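Local structure of cytochrome P450 268A2 Cyp268A2 (6BLD) at residues Val86-Val91 / Val333-Ser338; Lys159-Arg164 / Arg379-Ala384; Gln214-Leu219 / Ala252-Leu257; Ala275-Pro280 / Asp395-Asp400. The protein is a heme-containing member of the cytochrome P450 superfamily, whose largely helical fold encloses protoporphyrin IX with iron and a bound ligand beside it. All coordinates share one frame; numbering follows the deposited sequence.

Contact 1: Val86-Val91 / Val333-Ser338; sequences VLFENV and VMFYAS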
# COMPACT_ATOMS: atom_id res chain seq x y z
N VAL A 86 -4.54 1.04 12.78
CA VAL A 86 -4.73 0.12 11.66
C VAL A 86 -3.47 -0.64 11.30
O VAL A 86 -3.51 -1.51 10.43
CB VAL A 86 -5.29 0.85 10.42
CG1 VAL A 86 -6.65 1.45 10.72
CG2 VAL A 86 -4.31 1.92 9.95
N LEU A 87 -2.34 -0.35 11.94
CA LEU A 87 -1.08 -1.00 11.60
C LEU A 87 -0.92 -2.31 12.37
O LEU A 87 -1.34 -2.42 13.53
CB LEU A 87 0.10 -0.07 11.89
CG LEU A 87 0.25 1.12 10.93
CD1 LEU A 87 1.63 1.75 11.06
CD2 LEU A 87 -0.01 0.69 9.49
N PHE A 88 -0.33 -3.30 11.70
CA PHE A 88 -0.10 -4.61 12.30
C PHE A 88 0.85 -4.50 13.49
O PHE A 88 0.52 -4.92 14.61
CB PHE A 88 0.45 -5.56 11.24
CG PHE A 88 0.69 -6.97 11.72
CD1 PHE A 88 -0.02 -7.50 12.78
CD2 PHE A 88 1.63 -7.77 11.09
CE1 PHE A 88 0.20 -8.79 13.21
CE2 PHE A 88 1.86 -9.07 11.51
CZ PHE A 88 1.15 -9.58 12.58
N GLU A 89 2.04 -3.95 13.26
CA GLU A 89 3.02 -3.78 14.32
C GLU A 89 2.67 -2.60 15.21
O GLU A 89 2.10 -1.60 14.75
CB GLU A 89 4.41 -3.59 13.72
CG GLU A 89 5.55 -3.59 14.72
CD GLU A 89 6.90 -3.44 14.06
OE1 GLU A 89 7.05 -3.91 12.91
OE2 GLU A 89 7.80 -2.85 14.69
N ASN A 90 3.00 -2.71 16.49
CA ASN A 90 2.81 -1.62 17.43
C ASN A 90 3.80 -0.50 17.13
O ASN A 90 5.01 -0.72 17.14
CB ASN A 90 2.97 -2.11 18.86
CG ASN A 90 1.74 -2.86 19.36
OD1 ASN A 90 0.61 -2.54 19.00
ND2 ASN A 90 1.96 -3.87 20.20
N VAL A 91 3.28 0.70 16.87
CA VAL A 91 4.08 1.85 16.48
C VAL A 91 3.83 2.97 17.50
O VAL A 91 2.69 3.15 17.93
CB VAL A 91 3.75 2.30 15.05
CG1 VAL A 91 4.50 3.57 14.67
CG2 VAL A 91 4.04 1.18 14.06
N VAL A 333 -6.29 -8.71 12.47
CA VAL A 333 -5.33 -8.39 11.42
C VAL A 333 -5.72 -9.11 10.14
O VAL A 333 -5.94 -10.33 10.15
CB VAL A 333 -3.90 -8.76 11.84
CG1 VAL A 333 -2.92 -8.46 10.71
CG2 VAL A 333 -3.51 -8.00 13.10
N MET A 334 -5.79 -8.37 9.04
CA MET A 334 -6.12 -8.90 7.73
C MET A 334 -4.83 -9.13 6.95
O MET A 334 -4.02 -8.21 6.79
CB MET A 334 -7.03 -7.93 6.98
CG MET A 334 -8.38 -7.72 7.64
SD MET A 334 -9.50 -6.80 6.58
CE MET A 334 -9.47 -5.18 7.29
N PHE A 335 -4.64 -10.35 6.47
CA PHE A 335 -3.44 -10.72 5.72
C PHE A 335 -3.82 -10.81 4.24
O PHE A 335 -4.23 -11.85 3.74
CB PHE A 335 -2.85 -12.02 6.24
CG PHE A 335 -2.26 -11.89 7.62
CD1 PHE A 335 -0.96 -11.45 7.79
CD2 PHE A 335 -3.01 -12.21 8.74
CE1 PHE A 335 -0.41 -11.32 9.05
CE2 PHE A 335 -2.46 -12.08 10.01
CZ PHE A 335 -1.16 -11.64 10.17
N TYR A 336 -3.66 -9.68 3.54
CA TYR A 336 -4.12 -9.58 2.16
C TYR A 336 -3.39 -10.55 1.24
O TYR A 336 -3.98 -11.04 0.27
CB TYR A 336 -3.95 -8.15 1.66
CG TYR A 336 -4.68 -7.11 2.48
CD1 TYR A 336 -4.00 -6.06 3.07
CD2 TYR A 336 -6.06 -7.18 2.65
CE1 TYR A 336 -4.67 -5.10 3.82
CE2 TYR A 336 -6.73 -6.24 3.39
CZ TYR A 336 -6.04 -5.20 3.97
OH TYR A 336 -6.71 -4.25 4.71
N ALA A 337 -2.11 -10.82 1.50
CA ALA A 337 -1.38 -11.79 0.68
C ALA A 337 -1.95 -13.19 0.84
O ALA A 337 -1.96 -13.97 -0.12
CB ALA A 337 0.10 -11.78 1.04
N SER A 338 -2.43 -13.53 2.03
CA SER A 338 -3.10 -14.81 2.22
C SER A 338 -4.45 -14.83 1.52
O SER A 338 -4.82 -15.83 0.88
CB SER A 338 -3.26 -15.11 3.71
OG SER A 338 -4.01 -16.30 3.91

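Contact 2: Lys159-Arg164 / Arg379-Ala384; sequences KELPIR and RAQLRA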
# COMPACT_ATOMS: atom_id res chain seq x y z
N LYS A 159 9.91 4.01 -9.04
CA LYS A 159 9.63 5.10 -8.12
C LYS A 159 9.30 6.42 -8.81
O LYS A 159 8.82 7.34 -8.15
CB LYS A 159 10.83 5.31 -7.18
CG LYS A 159 12.03 5.96 -7.85
CD LYS A 159 12.86 6.77 -6.86
CE LYS A 159 13.83 7.68 -7.59
NZ LYS A 159 14.81 8.31 -6.66
N GLU A 160 9.53 6.52 -10.12
CA GLU A 160 9.44 7.81 -10.80
C GLU A 160 8.00 8.19 -11.12
O GLU A 160 7.58 9.33 -10.87
CB GLU A 160 10.29 7.80 -12.07
CG GLU A 160 11.71 8.28 -11.86
CD GLU A 160 11.79 9.51 -10.98
OE1 GLU A 160 11.15 10.53 -11.31
OE2 GLU A 160 12.49 9.46 -9.95
N LEU A 161 7.23 7.27 -11.69
CA LEU A 161 5.86 7.59 -12.09
C LEU A 161 4.96 7.91 -10.89
O LEU A 161 4.17 8.86 -10.97
CB LEU A 161 5.25 6.46 -12.92
CG LEU A 161 3.88 6.80 -13.51
CD1 LEU A 161 3.96 8.06 -14.37
CD2 LEU A 161 3.31 5.64 -14.31
N PRO A 162 5.02 7.15 -9.79
CA PRO A 162 4.17 7.51 -8.64
C PRO A 162 4.44 8.91 -8.10
O PRO A 162 3.49 9.64 -7.81
CB PRO A 162 4.51 6.43 -7.60
CG PRO A 162 4.90 5.26 -8.42
CD PRO A 162 5.66 5.83 -9.58
N ILE A 163 5.71 9.31 -7.95
CA ILE A 163 5.99 10.61 -7.36
C ILE A 163 5.63 11.73 -8.32
O ILE A 163 5.15 12.79 -7.90
CB ILE A 163 7.46 10.69 -6.89
CG1 ILE A 163 7.71 12.00 -6.15
CG2 ILE A 163 8.42 10.55 -8.06
CD1 ILE A 163 6.89 12.16 -4.89
N ARG A 164 5.84 11.52 -9.62
CA ARG A 164 5.45 12.53 -10.60
C ARG A 164 3.94 12.70 -10.63
O ARG A 164 3.44 13.83 -10.66
CB ARG A 164 5.98 12.15 -11.98
CG ARG A 164 7.48 12.36 -12.14
CD ARG A 164 7.84 12.56 -13.60
NE ARG A 164 9.25 12.27 -13.85
CZ ARG A 164 9.83 12.40 -15.04
NH1 ARG A 164 9.12 12.80 -16.09
NH2 ARG A 164 11.12 12.12 -15.19
N ARG A 379 -4.55 2.36 -11.11
CA ARG A 379 -4.76 1.58 -12.33
C ARG A 379 -4.32 2.36 -13.56
O ARG A 379 -3.74 1.79 -14.49
CB ARG A 379 -6.23 1.18 -12.45
CG ARG A 379 -6.69 0.21 -11.37
CD ARG A 379 -8.18 -0.05 -11.46
NE ARG A 379 -8.59 -1.13 -10.57
CZ ARG A 379 -9.53 -1.02 -9.64
NH1 ARG A 379 -10.17 0.13 -9.46
NH2 ARG A 379 -9.83 -2.07 -8.87
N ALA A 380 -4.59 3.67 -13.59
CA ALA A 380 -4.16 4.49 -14.72
C ALA A 380 -2.64 4.53 -14.82
O ALA A 380 -2.08 4.55 -15.92
CB ALA A 380 -4.73 5.90 -14.60
N GLN A 381 -1.95 4.55 -13.68
CA GLN A 381 -0.49 4.56 -13.69
C GLN A 381 0.08 3.24 -14.20
O GLN A 381 1.04 3.24 -14.98
CB GLN A 381 0.05 4.88 -12.30
CG GLN A 381 -0.24 6.29 -11.82
CD GLN A 381 0.46 6.61 -10.52
OE1 GLN A 381 1.67 6.41 -10.39
NE2 GLN A 381 -0.29 7.11 -9.55
N LEU A 382 -0.51 2.12 -13.78
CA LEU A 382 -0.01 0.81 -14.19
C LEU A 382 -0.27 0.55 -15.67
O LEU A 382 0.56 -0.04 -16.36
CB LEU A 382 -0.62 -0.29 -13.33
CG LEU A 382 -0.52 -0.08 -11.82
CD1 LEU A 382 -1.45 -1.01 -11.07
CD2 LEU A 382 0.93 -0.25 -11.36
N ARG A 383 -1.43 0.97 -16.17
CA ARG A 383 -1.71 0.85 -17.60
C ARG A 383 -0.71 1.66 -18.42
O ARG A 383 -0.25 1.22 -19.48
CB ARG A 383 -3.14 1.30 -17.90
CG ARG A 383 -4.23 0.39 -17.34
CD ARG A 383 -5.59 0.72 -17.95
NE ARG A 383 -5.87 2.15 -17.89
CZ ARG A 383 -6.59 2.74 -16.94
NH1 ARG A 383 -7.10 2.01 -15.95
NH2 ARG A 383 -6.79 4.05 -16.97
N ALA A 384 -0.36 2.86 -17.94
CA ALA A 384 0.51 3.74 -18.71
C ALA A 384 1.96 3.29 -18.69
O ALA A 384 2.62 3.29 -19.73
CB ALA A 384 0.39 5.17 -18.19
O HOH W 1 1.22 8.25 -7.23

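Contact 3: Gln214-Leu219 / Ala252-Leu257; sequences QVAASL and AFFVLL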
# COMPACT_ATOMS: atom_id res chain seq x y z
N GLN A 214 7.46 19.37 7.01
CA GLN A 214 8.01 20.65 6.56
C GLN A 214 7.46 21.03 5.19
O GLN A 214 7.07 22.18 4.97
CB GLN A 214 9.53 20.58 6.52
CG GLN A 214 10.20 20.78 7.87
CD GLN A 214 9.79 22.07 8.53
OE1 GLN A 214 9.93 23.15 7.96
NE2 GLN A 214 9.27 21.97 9.75
N VAL A 215 7.43 20.07 4.27
CA VAL A 215 6.86 20.32 2.95
C VAL A 215 5.37 20.61 3.06
O VAL A 215 4.83 21.46 2.33
CB VAL A 215 7.14 19.13 2.01
CG1 VAL A 215 6.59 19.40 0.62
CG2 VAL A 215 8.63 18.83 1.95
N ALA A 216 4.68 19.92 3.97
CA ALA A 216 3.25 20.15 4.14
C ALA A 216 2.97 21.55 4.68
O ALA A 216 2.04 22.22 4.22
CB ALA A 216 2.66 19.09 5.08
N ALA A 217 3.77 22.01 5.65
CA ALA A 217 3.56 23.35 6.19
C ALA A 217 3.85 24.42 5.14
O ALA A 217 3.14 25.43 5.07
CB ALA A 217 4.44 23.57 7.42
N SER A 218 4.87 24.21 4.31
CA SER A 218 5.19 25.19 3.27
C SER A 218 4.12 25.22 2.19
O SER A 218 3.74 26.30 1.72
CB SER A 218 6.56 24.87 2.66
OG SER A 218 7.61 25.16 3.57
N LEU A 219 3.62 24.05 1.78
CA LEU A 219 2.59 24.02 0.75
C LEU A 219 1.25 24.52 1.28
O LEU A 219 0.50 25.20 0.57
CB LEU A 219 2.46 22.61 0.18
CG LEU A 219 2.11 22.54 -1.31
CD1 LEU A 219 3.34 22.81 -2.15
CD2 LEU A 219 1.50 21.19 -1.66
N ALA A 252 -0.71 15.48 8.56
CA ALA A 252 -0.92 14.04 8.68
C ALA A 252 -1.49 13.45 7.39
O ALA A 252 -1.11 12.35 6.99
CB ALA A 252 -1.85 13.74 9.86
N PHE A 253 -2.39 14.18 6.73
CA PHE A 253 -2.93 13.68 5.47
C PHE A 253 -1.88 13.72 4.37
O PHE A 253 -1.86 12.86 3.49
CB PHE A 253 -4.16 14.48 5.05
CG PHE A 253 -4.59 14.21 3.64
CD1 PHE A 253 -5.27 13.05 3.32
CD2 PHE A 253 -4.29 15.10 2.63
CE1 PHE A 253 -5.66 12.79 2.02
CE2 PHE A 253 -4.67 14.85 1.32
CZ PHE A 253 -5.36 13.69 1.02
N PHE A 254 -1.01 14.74 4.39
CA PHE A 254 0.07 14.81 3.41
C PHE A 254 0.98 13.59 3.51
O PHE A 254 1.41 13.04 2.49
CB PHE A 254 0.87 16.10 3.59
CG PHE A 254 1.96 16.29 2.57
CD1 PHE A 254 1.66 16.77 1.31
CD2 PHE A 254 3.27 15.97 2.87
CE1 PHE A 254 2.65 16.95 0.36
CE2 PHE A 254 4.27 16.15 1.93
CZ PHE A 254 3.96 16.63 0.67
N VAL A 255 1.28 13.15 4.74
CA VAL A 255 2.06 11.94 4.93
C VAL A 255 1.29 10.73 4.43
O VAL A 255 1.82 9.90 3.68
CB VAL A 255 2.45 11.78 6.41
CG1 VAL A 255 3.21 10.47 6.62
CG2 VAL A 255 3.29 12.96 6.87
N LEU A 256 0.02 10.60 4.83
CA LEU A 256 -0.81 9.51 4.34
C LEU A 256 -0.84 9.48 2.82
O LEU A 256 -0.65 8.42 2.20
CB LEU A 256 -2.22 9.65 4.91
CG LEU A 256 -3.29 8.73 4.32
CD1 LEU A 256 -2.91 7.26 4.46
CD2 LEU A 256 -4.66 9.01 4.93
N LEU A 257 -1.04 10.64 2.19
CA LEU A 257 -1.11 10.70 0.74
C LEU A 257 0.23 10.38 0.10
O LEU A 257 0.29 9.68 -0.92
CB LEU A 257 -1.60 12.08 0.29
CG LEU A 257 -1.86 12.33 -1.19
CD1 LEU A 257 -2.77 11.26 -1.75
CD2 LEU A 257 -2.47 13.71 -1.35

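Contact 4: Ala275-Pro280 / Asp395-Asp400; sequences ALTDFP and DIQAGD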
# COMPACT_ATOMS: atom_id res chain seq x y z
N ALA A 275 7.06 -10.30 -12.63
CA ALA A 275 6.02 -11.27 -13.00
C ALA A 275 5.96 -11.47 -14.51
O ALA A 275 5.79 -12.60 -14.99
CB ALA A 275 4.67 -10.80 -12.47
N LEU A 276 6.09 -10.38 -15.28
CA LEU A 276 6.14 -10.51 -16.73
C LEU A 276 7.38 -11.29 -17.18
O LEU A 276 7.32 -12.01 -18.18
CB LEU A 276 6.11 -9.13 -17.39
CG LEU A 276 4.82 -8.32 -17.22
CD1 LEU A 276 4.93 -6.99 -17.94
CD2 LEU A 276 3.62 -9.12 -17.71
N THR A 277 8.49 -11.16 -16.45
CA THR A 277 9.69 -11.92 -16.78
C THR A 277 9.52 -13.39 -16.43
O THR A 277 9.96 -14.27 -17.19
CB THR A 277 10.90 -11.33 -16.06
OG1 THR A 277 11.07 -9.96 -16.44
CG2 THR A 277 12.16 -12.11 -16.40
N ASP A 278 8.89 -13.68 -15.30
CA ASP A 278 8.70 -15.06 -14.86
C ASP A 278 7.62 -15.78 -15.66
O ASP A 278 7.59 -17.02 -15.64
CB ASP A 278 8.35 -15.09 -13.37
CG ASP A 278 9.48 -14.60 -12.49
OD1 ASP A 278 10.63 -14.56 -12.97
OD2 ASP A 278 9.22 -14.25 -11.32
N PHE A 279 6.75 -15.05 -16.35
CA PHE A 279 5.67 -15.64 -17.15
C PHE A 279 5.68 -15.00 -18.53
O PHE A 279 4.84 -14.15 -18.84
CB PHE A 279 4.31 -15.47 -16.47
CG PHE A 279 4.20 -16.18 -15.15
CD1 PHE A 279 4.63 -15.58 -13.98
CD2 PHE A 279 3.65 -17.46 -15.08
CE1 PHE A 279 4.53 -16.24 -12.77
CE2 PHE A 279 3.55 -18.12 -13.87
CZ PHE A 279 3.98 -17.51 -12.72
N PRO A 280 6.63 -15.39 -19.39
CA PRO A 280 6.69 -14.78 -20.73
C PRO A 280 5.45 -15.00 -21.56
O PRO A 280 5.08 -14.12 -22.36
CB PRO A 280 7.92 -15.45 -21.36
CG PRO A 280 8.74 -15.93 -20.21
CD PRO A 280 7.76 -16.30 -19.14
N ASP A 395 12.04 -5.80 -25.15
CA ASP A 395 12.81 -6.92 -24.64
C ASP A 395 13.25 -6.73 -23.19
O ASP A 395 14.22 -7.34 -22.75
CB ASP A 395 14.04 -7.17 -25.52
CG ASP A 395 13.72 -7.03 -27.00
OD1 ASP A 395 12.68 -7.57 -27.44
OD2 ASP A 395 14.52 -6.39 -27.72
N ILE A 396 12.54 -5.89 -22.43
CA ILE A 396 12.93 -5.62 -21.05
C ILE A 396 12.68 -6.85 -20.19
O ILE A 396 11.67 -7.56 -20.36
CB ILE A 396 12.20 -4.38 -20.50
CG1 ILE A 396 12.76 -4.00 -19.13
CG2 ILE A 396 10.70 -4.62 -20.42
CD1 ILE A 396 12.11 -2.78 -18.52
N GLN A 397 13.60 -7.13 -19.27
CA GLN A 397 13.50 -8.26 -18.37
C GLN A 397 14.06 -7.86 -17.01
O GLN A 397 15.06 -7.16 -16.93
CB GLN A 397 14.26 -9.48 -18.91
CG GLN A 397 13.55 -10.21 -20.03
CD GLN A 397 13.33 -11.68 -19.73
OE1 GLN A 397 14.27 -12.39 -19.37
NE2 GLN A 397 12.09 -12.13 -19.86
N ALA A 398 13.40 -8.32 -15.95
CA ALA A 398 13.80 -8.00 -14.59
C ALA A 398 14.87 -8.96 -14.10
O ALA A 398 14.84 -10.16 -14.41
CB ALA A 398 12.60 -8.03 -13.64
N GLY A 399 15.82 -8.44 -13.34
CA GLY A 399 16.88 -9.23 -12.74
C GLY A 399 16.51 -9.77 -11.38
O GLY A 399 15.34 -9.99 -11.07
N ASP A 400 17.53 -9.99 -10.55
CA ASP A 400 17.32 -10.52 -9.21
C ASP A 400 16.78 -9.43 -8.30
O ASP A 400 17.48 -8.44 -8.05
CB ASP A 400 18.62 -11.08 -8.65
CG ASP A 400 18.86 -12.52 -9.06
OD1 ASP A 400 17.88 -13.23 -9.35
OD2 ASP A 400 20.04 -12.93 -9.08
O HOH W 2 9.08 -11.73 -20.06

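Contact 1: Val86-Val91 / Val333-Ser338
Val333 CG1 lies over one face of the Phe88 ring as a CH-pi contact, 4.1 Å from the ring centroid and 27° off the normal, and from the same side of the ring plane Phe335 brings its edge in a T-shaped (edge-to-face) pair. The planes of the two rings stand at 84° with centroids 5.4 Å apart, and Phe335 CZ is 3.9 Å from Phe88 CZ. One face of the Phe335 ring rests on Val333 CG1, 3.6 Å above the plane toward the rim, so this methyl fills the angle between the rings. The other valine methyl, CG2, approaches Phe88 CD1 at 3.5 Å. Phe88 reaches this position because its CG is anti to the backbone N (chi1 -178°), which extends the ring from its loop toward the strand. Val333 points at the loop, while Phe335, two residues on, starts off to one side and reaches Phe88 with the end of its ring; a beta-branched and an aromatic residue suit such a buried apolar seat. No hydrogen bond crosses, so shape and dispersion carry the contact. Phe61 makes a further edge-to-face pair with Phe88. Strand 331-335 runs between strands 61-64 and 310-315 in the mixed beta sheet of the P450 fold, with Met334 packing instead on helix 67-75, while the Phe88 loop belongs to the B-C region, between helices B (67-75) and C (109-117).

Contact 2: Lys159-Arg164 / Arg379-Ala384
Gln381 meets Leu161 and Pro162 with both its backbone and its amide. The CD2 methyl of Leu161 lies 3.4 Å from the carbonyl oxygen of Gln381 and 3.9 Å from its CB, the leucine and glutamine side chains lying alongside and pointing opposite ways. Beyond CG the glutamine is extended (chi2 -172°), which carries OE1 across to Pro162, 3.2 Å from its CA. Proline nitrogen has no hydrogen to share, so OE1 finds no backbone donor there. The other end of the amide works through a water, which accepts from Gln381 NE2 (3.0 Å) and donates to Pro162 O (2.7 Å); this bridge helps fix which way the amide is turned. Leucine supplies the apolar filling, and proline is well tolerated in the early part of a helix, where an N-H is least missed. Helices 160-170 and 375-392 correspond to E and L of the P450 fold, which with helix D and the long helix 247-278 form its conserved four-helix bundle. Gln381 also touches the heme and Thr265 of helix 247-278, and Leu161 packs on Asn136 of helix 123-147. Farther out, salt bridges from Arg379 to Glu299 and from Arg383 to Glu130 tie helix 375-392 to helices 290-305 and 123-147.

Contact 3: Gln214-Leu219 / Ala252-Leu257
Phe254 is directed toward helix 201-225, and Ala216 and Val215 meet different parts of its side chain. The base of the phenylalanine meets the alanine: Ala216 CB is 3.8 Å from Phe254 CB and as near to CG, while Ala216 CA lies over one face of the ring. The far end meets the valine, Val215 CG1 standing 3.8 Å from Phe254 CZ, with the two side chains running at a slant to each other. With CG anti to its backbone N (chi1 -177°), the phenylalanine reaches outward from its helix and lays the ring along two successive residues of the other. Alanine suits the place beside the root of the ring, since a single methyl lets the CA atoms of Ala216 and Phe254 come to 6.3 Å; the branched valine has the bulk to meet the tip. The contact is purely apolar, with no hydrogen bond between the segments. It joins helix G of the P450 fold to the long helix 247-278. Farther along the latter, Leu256 lines the pocket of (3E,5E)-6,10-dimethylundeca-3,5,9-trien-2-one and Leu257 touches the heme. Around the contact, Leu212 of helix 201-225 and Val170 of helix 160-170 also touch Phe254, and Leu219 packs on Phe232 of helix 231-237.

Contact 4: Ala275-Pro280 / Asp395-Asp400
Thr277, in the last turn of helix 247-278, stands against the short strand 397-398, its CA 5.5 Å from that of Gln397. The helix ends just beyond: Phe279 leaves helical angles and is itself the N-cap of the next helix. Across from it, Gln397 and Ala398 are extended. Gln397 and Gly399 make their backbone bonds with Thr418 and Pro416, whereas Ala398, between them, turns its N-H the other way, toward the helix. That N-H donates to Thr277 OG1 at 2.9 Å, almost perfectly straight at 177°. Because chi1 of Thr277 is -59°, OG1 sits beside its own backbone N and also bonds to Leu273 O one turn back, so the hydroxyl gives its proton to the helix and takes one from the strand. Threonine suits this double role, and its methyl serves as well: CG2 lies against the bent end of Gln397, 3.5 Å from NE2. The glutamine chain curls over at chi2, and NE2 makes a weak bond to a water that donates to Leu276 O at 2.6 Å. The Ala398 methyl, CB, lies 3.7 Å from Thr277 OG1, and its small size lets the strand approach this closely. Strand 397-398 pairs antiparallel with strand 411-418; Ile396 packs on Leu389 of helix 375-392, and Ala398 on Leu273, so with its bond to Thr277 the sheet lies against the C-terminal end of helix 247-278 near the protein surface.

In the fold
Along the chain, contact 3 closes inside the loops spanned by contacts 1 and 2, whereas contacts 1, 2 and 4 cross one another, so distant parts of the sequence are interlaced. Helix 247-278 serves both contact 3 and contact 4, whose centres are about 36 Å apart, and helix 375-392 of contact 2 leads on to strand 397-398 of contact 4, about 19 Å away between centres. Contacts 1 and 2 lie on opposite sides of the chain's centre, about 25 Å apart between their own centres. Of the four, contact 2 reaches the heme directly through Gln381 and contact 3 through Leu257, while contact 1 lies in the sheet region and contact 4 near the surface.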